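Local coordinates for Low molecular weight phosphotyrosine phosphatase family protein (Streptococcus pyogenes, PDB 5GOT) that probably hydrolyses phosphotyrosine in proteins, as a low molecular weight protein tyrosine phosphatase, at residues Q52-T57 against D121-Y126; G112-W117 against Y126-K131. All blocks are in the same frame, centred on the assembly; numbering follows the deposited sequence.

Contact 1 of 2, residues Q52-T57 against D121-Y126; sequences QSILKT and DFEETY
Two helices of the low molecular weight phosphatase fold meet where Ile54, on helix 49-57, lodges against Phe122, Glu123 and Tyr126 at the start of helix 122-140. The short segments approach to 9.9 Å between axes and cross at -61°. From helix 49-57 Ile54 alone comes within contact distance; CG1 and CD1 lie against the Phe122 carbonyl, CG2 against Tyr126. Ile54 CG1 lies 3.4 Å from Phe122 O, a carbonyl already taken by Tyr126 N at 2.9 Å, and it also packs 3.6 Å from Phe122 CB. Ile54 CG2 leans obliquely on the tyrosine, 3.7 Å from Tyr126 CD1. At the outer margin, Ile54 CD1 reaches 3.9 Å from Glu123 OE1, the two side chains running at about a right angle. The first torsion of Ile54, -97°, lies well off a staggered value, which suggests some strain in this buried side chain. On Tyr126, CG sits anti to the backbone N (chi1 172°), which sends the ring out beside Ile54 CG2; the ring also stacks with Tyr58. Phe122 turns its ring off Ile54 and toward His48. The Glu123 carboxylate is held at both oxygens, OE2 by Gln127 NE2 and OE1 by Tyr58 OH. Just before the contacting residues, Asp121 N-caps the helix: its OD1 receives Glu124 N at 3.0 Å from above the carboxylate plane, while Asp121 O takes both Thr125 N and Thr125 OG1. The result is an apolar helix-helix crossing beside an Asp N-cap, on the helical layer that flanks the parallel sheet of this fold.

Contact 2 of 2, residues G112-W117 against Y126-K131; sequences GVPDPW and YQLVRK
Arg130 N binds Tyr126 O at 2.8 Å, closing the helical turn from which Leu128 and Val129 face Val113 and Pro114. The contact across the segments is wholly apolar. Leu128 CD1 comes up to the Pro114 ring at its CD corner, 3.5 Å away and tighter than ordinary carbon contact, and lies 4.1 Å from Pro114 CG; ring and leucine branch run at about a right angle to each other. With CG anti to the carbonyl carbon (chi1 -65°), Leu128 sends this methyl out to the proline. Val113, whose alpha carbon is 6.6 Å from the Leu128 CA, points toward the helix but packs more loosely: Val113 CG1 stands 4.4 Å from Val129 CG2. Farther along, Asp115 caps helix 116-119, its OD1 met by Trp117 N at 3.1 Å from above the carboxylate plane. The Asp-Pro-Trp sequence probably corresponds to the Asp-Pro loop that supplies the general acid in relatives, a role consistent with Asp115. Val113 O is held by Arg14 NH1, so the loop is tied through its backbone to an arginine that, by family resemblance, probably belongs to the phosphate-binding signature loop. The loop of residues 112-115 thus lies along the second turn of helix 122-140, with Val113 also touching Phe108 just past strand 105-107, Val129 resting on Ala18 of helix 14-23, and Pro116 leading into helix 116-119.

Contacts 1 and 2 sit on the same helix, 122-140, with centres about 9 Å apart, and share Tyr126. Contact 1 uses its N-terminal end to receive helix 49-57; contact 2 uses the next turn to receive the loop ahead of helix 116-119. Pro116 bridges them: Thr125 OG1 lies 3.5 Å from Pro116 CB, and Phe122 CE2 packs 3.7 Å from Pro116 CG. Glu124 adds a touch on Pro114. Arg14, of the signature loop expected to bind phosphate, meets Thr125 and Pro116 and bonds Val113 O, which places contact 2 beside the probable active site, while contact 1 joins helix 49-57 to the start of the same helix, where Thr125 still touches Arg14.

Contact 1 of 2, residues Q52-T57 against D121-Y126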
loop_
_atom_site.group_PDB
_atom_site.type_symbol
_atom_site.label_atom_id
_atom_site.label_comp_id
_atom_site.label_asym_id
_atom_site.label_seq_id
_atom_site.Cartn_x
_atom_site.Cartn_y
_atom_site.Cartn_z
ATOM N N GLN A 52 -8.537 8.642 -6.413
ATOM C CA GLN A 52 -9.987 8.556 -6.244
ATOM C C GLN A 52 -10.672 8.265 -7.574
ATOM O O GLN A 52 -11.513 7.359 -7.673
ATOM C CB GLN A 52 -10.523 9.854 -5.626
ATOM C CG GLN A 52 -10.064 10.093 -4.192
ATOM C CD GLN A 52 -11.028 10.979 -3.417
ATOM O OE1 GLN A 52 -12.238 10.773 -3.451
ATOM N NE2 GLN A 52 -10.494 11.961 -2.719
ATOM N N SER A 53 -10.309 9.015 -8.616
ATOM C CA SER A 53 -10.916 8.811 -9.928
ATOM C C SER A 53 -10.681 7.395 -10.434
ATOM O O SER A 53 -11.599 6.749 -10.960
ATOM C CB SER A 53 -10.357 9.828 -10.919
ATOM O OG SER A 53 -10.858 9.572 -12.218
ATOM N N ILE A 54 -9.455 6.896 -10.292
ATOM C CA ILE A 54 -9.159 5.537 -10.724
ATOM C C ILE A 54 -10.036 4.535 -9.985
ATOM O O ILE A 54 -10.624 3.634 -10.598
ATOM C CB ILE A 54 -7.661 5.237 -10.536
ATOM C CG1 ILE A 54 -6.949 5.446 -11.864
ATOM C CG2 ILE A 54 -7.442 3.841 -9.999
ATOM C CD1 ILE A 54 -7.440 4.524 -12.966
ATOM N N LEU A 55 -10.149 4.679 -8.658
ATOM C CA LEU A 55 -10.892 3.695 -7.877
ATOM C C LEU A 55 -12.375 3.721 -8.232
ATOM O O LEU A 55 -13.022 2.667 -8.311
ATOM C CB LEU A 55 -10.682 3.932 -6.374
ATOM C CG LEU A 55 -9.265 3.795 -5.773
ATOM C CD1 LEU A 55 -9.236 4.303 -4.343
ATOM C CD2 LEU A 55 -8.735 2.362 -5.826
ATOM N N LYS A 56 -12.934 4.914 -8.453
ATOM C CA LYS A 56 -14.327 5.004 -8.878
ATOM C C LYS A 56 -14.522 4.331 -10.231
ATOM O O LYS A 56 -15.466 3.556 -10.421
ATOM C CB LYS A 56 -14.772 6.466 -8.936
ATOM C CG LYS A 56 -14.877 7.180 -7.587
ATOM C CD LYS A 56 -15.659 8.492 -7.767
ATOM C CE LYS A 56 -15.560 9.424 -6.574
ATOM N NZ LYS A 56 -15.008 10.761 -6.953
ATOM N N THR A 57 -13.615 4.603 -11.177
ATOM C CA THR A 57 -13.727 4.049 -12.525
ATOM C C THR A 57 -13.785 2.529 -12.502
ATOM O O THR A 57 -14.539 1.910 -13.266
ATOM C CB THR A 57 -12.551 4.520 -13.379
ATOM O OG1 THR A 57 -12.641 5.931 -13.573
ATOM C CG2 THR A 57 -12.539 3.826 -14.733
ATOM N N ASP A 121 -0.045 9.377 -14.782
ATOM C CA ASP A 121 -0.716 8.271 -15.466
ATOM C C ASP A 121 -1.248 7.303 -14.409
ATOM O O ASP A 121 -0.628 6.282 -14.092
ATOM C CB ASP A 121 0.238 7.598 -16.429
ATOM C CG ASP A 121 -0.444 6.581 -17.296
ATOM O OD1 ASP A 121 -1.591 6.195 -16.989
ATOM O OD2 ASP A 121 0.173 6.173 -18.295
ATOM N N PHE A 122 -2.426 7.618 -13.869
ATOM C CA PHE A 122 -2.987 6.783 -12.812
ATOM C C PHE A 122 -3.552 5.472 -13.345
ATOM O O PHE A 122 -3.769 4.544 -12.562
ATOM C CB PHE A 122 -4.057 7.553 -12.043
ATOM C CG PHE A 122 -3.490 8.647 -11.189
ATOM C CD1 PHE A 122 -3.167 9.874 -11.744
ATOM C CD2 PHE A 122 -3.241 8.431 -9.840
ATOM C CE1 PHE A 122 -2.631 10.884 -10.953
ATOM C CE2 PHE A 122 -2.701 9.433 -9.048
ATOM C CZ PHE A 122 -2.390 10.658 -9.610
ATOM N N GLU A 123 -3.790 5.380 -14.654
ATOM C CA GLU A 123 -4.159 4.104 -15.259
ATOM C C GLU A 123 -3.005 3.111 -15.196
ATOM O O GLU A 123 -3.191 1.960 -14.784
ATOM C CB GLU A 123 -4.599 4.327 -16.705
ATOM C CG GLU A 123 -4.729 3.051 -17.522
ATOM C CD GLU A 123 -5.883 2.182 -17.079
ATOM O OE1 GLU A 123 -6.748 2.674 -16.332
ATOM O OE2 GLU A 123 -5.926 1.003 -17.487
ATOM N N GLU A 124 -1.809 3.535 -15.617
ATOM C CA GLU A 124 -0.615 2.705 -15.459
ATOM C C GLU A 124 -0.427 2.295 -14.005
ATOM O O GLU A 124 -0.124 1.131 -13.711
ATOM C CB GLU A 124 0.629 3.446 -15.963
ATOM C CG GLU A 124 1.954 2.656 -15.758
ATOM C CD GLU A 124 3.199 3.364 -16.318
ATOM O OE1 GLU A 124 3.392 4.580 -16.069
ATOM O OE2 GLU A 124 3.997 2.696 -17.013
ATOM N N THR A 125 -0.604 3.249 -13.082
ATOM C CA THR A 125 -0.479 2.961 -11.656
ATOM C C THR A 125 -1.464 1.883 -11.237
ATOM O O THR A 125 -1.105 0.924 -10.538
ATOM C CB THR A 125 -0.717 4.234 -10.827
ATOM O OG1 THR A 125 0.165 5.274 -11.263
ATOM C CG2 THR A 125 -0.483 3.963 -9.339
ATOM N N TYR A 126 -2.719 2.030 -11.651
ATOM C CA TYR A 126 -3.730 1.062 -11.257
ATOM C C TYR A 126 -3.370 -0.329 -11.755
ATOM O O TYR A 126 -3.422 -1.300 -10.993
ATOM C CB TYR A 126 -5.106 1.481 -11.776
ATOM C CG TYR A 126 -6.138 0.405 -11.564
ATOM C CD1 TYR A 126 -6.696 0.194 -10.318
ATOM C CD2 TYR A 126 -6.528 -0.425 -12.610
ATOM C CE1 TYR A 126 -7.617 -0.813 -10.112
ATOM C CE2 TYR A 126 -7.457 -1.432 -12.408
ATOM C CZ TYR A 126 -7.992 -1.618 -11.156
ATOM O OH TYR A 126 -8.917 -2.609 -10.950
#

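Contact 2 of 2, residues G112-W117 against Y126-K131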
loop_
_atom_site.group_PDB
_atom_site.type_symbol
_atom_site.label_atom_id
_atom_site.label_comp_id
_atom_site.label_asym_id
_atom_site.label_seq_id
_atom_site.Cartn_x
_atom_site.Cartn_y
_atom_site.Cartn_z
ATOM N N GLY A 112 9.584 -1.427 -9.471
ATOM C CA GLY A 112 8.841 -0.403 -8.764
ATOM C C GLY A 112 7.553 -0.033 -9.481
ATOM O O GLY A 112 7.216 -0.556 -10.543
ATOM N N VAL A 113 6.821 0.874 -8.852
ATOM C CA VAL A 113 5.590 1.426 -9.407
ATOM C C VAL A 113 5.875 2.869 -9.812
ATOM O O VAL A 113 6.258 3.676 -8.955
ATOM C CB VAL A 113 4.436 1.347 -8.399
ATOM C CG1 VAL A 113 3.196 1.976 -8.969
ATOM C CG2 VAL A 113 4.162 -0.102 -8.036
ATOM N N PRO A 114 5.744 3.225 -11.089
ATOM C CA PRO A 114 5.975 4.616 -11.498
ATOM C C PRO A 114 5.133 5.569 -10.659
ATOM O O PRO A 114 3.993 5.273 -10.302
ATOM C CB PRO A 114 5.558 4.630 -12.972
ATOM C CG PRO A 114 5.715 3.204 -13.414
ATOM C CD PRO A 114 5.352 2.370 -12.221
ATOM N N ASP A 115 5.735 6.684 -10.301
ATOM C CA ASP A 115 5.156 7.668 -9.406
ATOM C C ASP A 115 4.237 8.586 -10.205
ATOM O O ASP A 115 4.718 9.410 -10.996
ATOM C CB ASP A 115 6.275 8.451 -8.715
ATOM C CG ASP A 115 5.764 9.366 -7.626
ATOM O OD1 ASP A 115 4.532 9.472 -7.444
ATOM O OD2 ASP A 115 6.605 9.995 -6.954
ATOM N N PRO A 116 2.916 8.481 -10.036
ATOM C CA PRO A 116 2.016 9.328 -10.830
ATOM C C PRO A 116 1.991 10.769 -10.362
ATOM O O PRO A 116 1.354 11.602 -11.018
ATOM C CB PRO A 116 0.652 8.667 -10.629
ATOM C CG PRO A 116 0.728 8.171 -9.210
ATOM C CD PRO A 116 2.174 7.693 -9.033
ATOM N N TRP A 117 2.647 11.083 -9.242
ATOM C CA TRP A 117 2.938 12.479 -8.949
ATOM C C TRP A 117 3.764 13.105 -10.064
ATOM O O TRP A 117 3.688 14.321 -10.286
ATOM C CB TRP A 117 3.663 12.615 -7.604
ATOM C CG TRP A 117 3.889 14.063 -7.192
ATOM C CD1 TRP A 117 5.017 14.814 -7.393
ATOM C CD2 TRP A 117 2.957 14.915 -6.525
ATOM N NE1 TRP A 117 4.841 16.076 -6.894
ATOM C CE2 TRP A 117 3.586 16.166 -6.349
ATOM C CE3 TRP A 117 1.649 14.740 -6.051
ATOM C CZ2 TRP A 117 2.952 17.238 -5.714
ATOM C CZ3 TRP A 117 1.024 15.802 -5.421
ATOM C CH2 TRP A 117 1.674 17.038 -5.265
ATOM N N TYR A 126 -2.719 2.030 -11.651
ATOM C CA TYR A 126 -3.730 1.062 -11.257
ATOM C C TYR A 126 -3.370 -0.329 -11.755
ATOM O O TYR A 126 -3.422 -1.300 -10.993
ATOM C CB TYR A 126 -5.106 1.481 -11.776
ATOM C CG TYR A 126 -6.138 0.405 -11.564
ATOM C CD1 TYR A 126 -6.696 0.194 -10.318
ATOM C CD2 TYR A 126 -6.528 -0.425 -12.610
ATOM C CE1 TYR A 126 -7.617 -0.813 -10.112
ATOM C CE2 TYR A 126 -7.457 -1.432 -12.408
ATOM C CZ TYR A 126 -7.992 -1.618 -11.156
ATOM O OH TYR A 126 -8.917 -2.609 -10.950
ATOM N N GLN A 127 -2.998 -0.447 -13.034
ATOM C CA GLN A 127 -2.699 -1.769 -13.585
ATOM C C GLN A 127 -1.541 -2.427 -12.842
ATOM O O GLN A 127 -1.578 -3.631 -12.566
ATOM C CB GLN A 127 -2.385 -1.675 -15.081
ATOM C CG GLN A 127 -3.511 -1.110 -15.956
ATOM C CD GLN A 127 -4.796 -1.932 -15.887
ATOM O OE1 GLN A 127 -4.781 -3.122 -15.555
ATOM N NE2 GLN A 127 -5.918 -1.296 -16.206
ATOM N N LEU A 128 -0.505 -1.655 -12.504
ATOM C CA LEU A 128 0.640 -2.236 -11.797
ATOM C C LEU A 128 0.320 -2.538 -10.340
ATOM O O LEU A 128 0.839 -3.513 -9.777
ATOM C CB LEU A 128 1.839 -1.298 -11.899
ATOM C CG LEU A 128 2.291 -1.194 -13.350
ATOM C CD1 LEU A 128 3.286 -0.070 -13.543
ATOM C CD2 LEU A 128 2.877 -2.530 -13.790
ATOM N N VAL A 129 -0.503 -1.703 -9.704
ATOM C CA VAL A 129 -0.896 -1.957 -8.322
ATOM C C VAL A 129 -1.789 -3.181 -8.254
ATOM O O VAL A 129 -1.678 -4.013 -7.347
ATOM C CB VAL A 129 -1.600 -0.715 -7.753
ATOM C CG1 VAL A 129 -2.404 -1.066 -6.505
ATOM C CG2 VAL A 129 -0.579 0.348 -7.460
ATOM N N ARG A 130 -2.689 -3.298 -9.227
ATOM C CA ARG A 130 -3.627 -4.409 -9.290
ATOM C C ARG A 130 -2.897 -5.738 -9.478
ATOM O O ARG A 130 -3.232 -6.736 -8.824
ATOM C CB ARG A 130 -4.626 -4.131 -10.423
ATOM C CG ARG A 130 -5.524 -5.286 -10.849
ATOM C CD ARG A 130 -6.640 -5.426 -9.877
ATOM N NE ARG A 130 -7.339 -6.715 -10.022
ATOM C CZ ARG A 130 -8.367 -7.085 -9.258
ATOM N NH1 ARG A 130 -8.924 -8.270 -9.468
ATOM N NH2 ARG A 130 -8.827 -6.255 -8.302
ATOM N N LYS A 131 -1.879 -5.764 -10.348
ATOM C CA LYS A 131 -1.086 -6.978 -10.532
ATOM C C LYS A 131 -0.211 -7.266 -9.315
ATOM O O LYS A 131 -0.078 -8.424 -8.900
ATOM C CB LYS A 131 -0.229 -6.859 -11.796
ATOM C CG LYS A 131 -1.043 -6.763 -13.091
ATOM C CD LYS A 131 -0.187 -6.931 -14.359
ATOM C CE LYS A 131 0.720 -5.727 -14.632
ATOM N NZ LYS A 131 1.532 -5.888 -15.880
#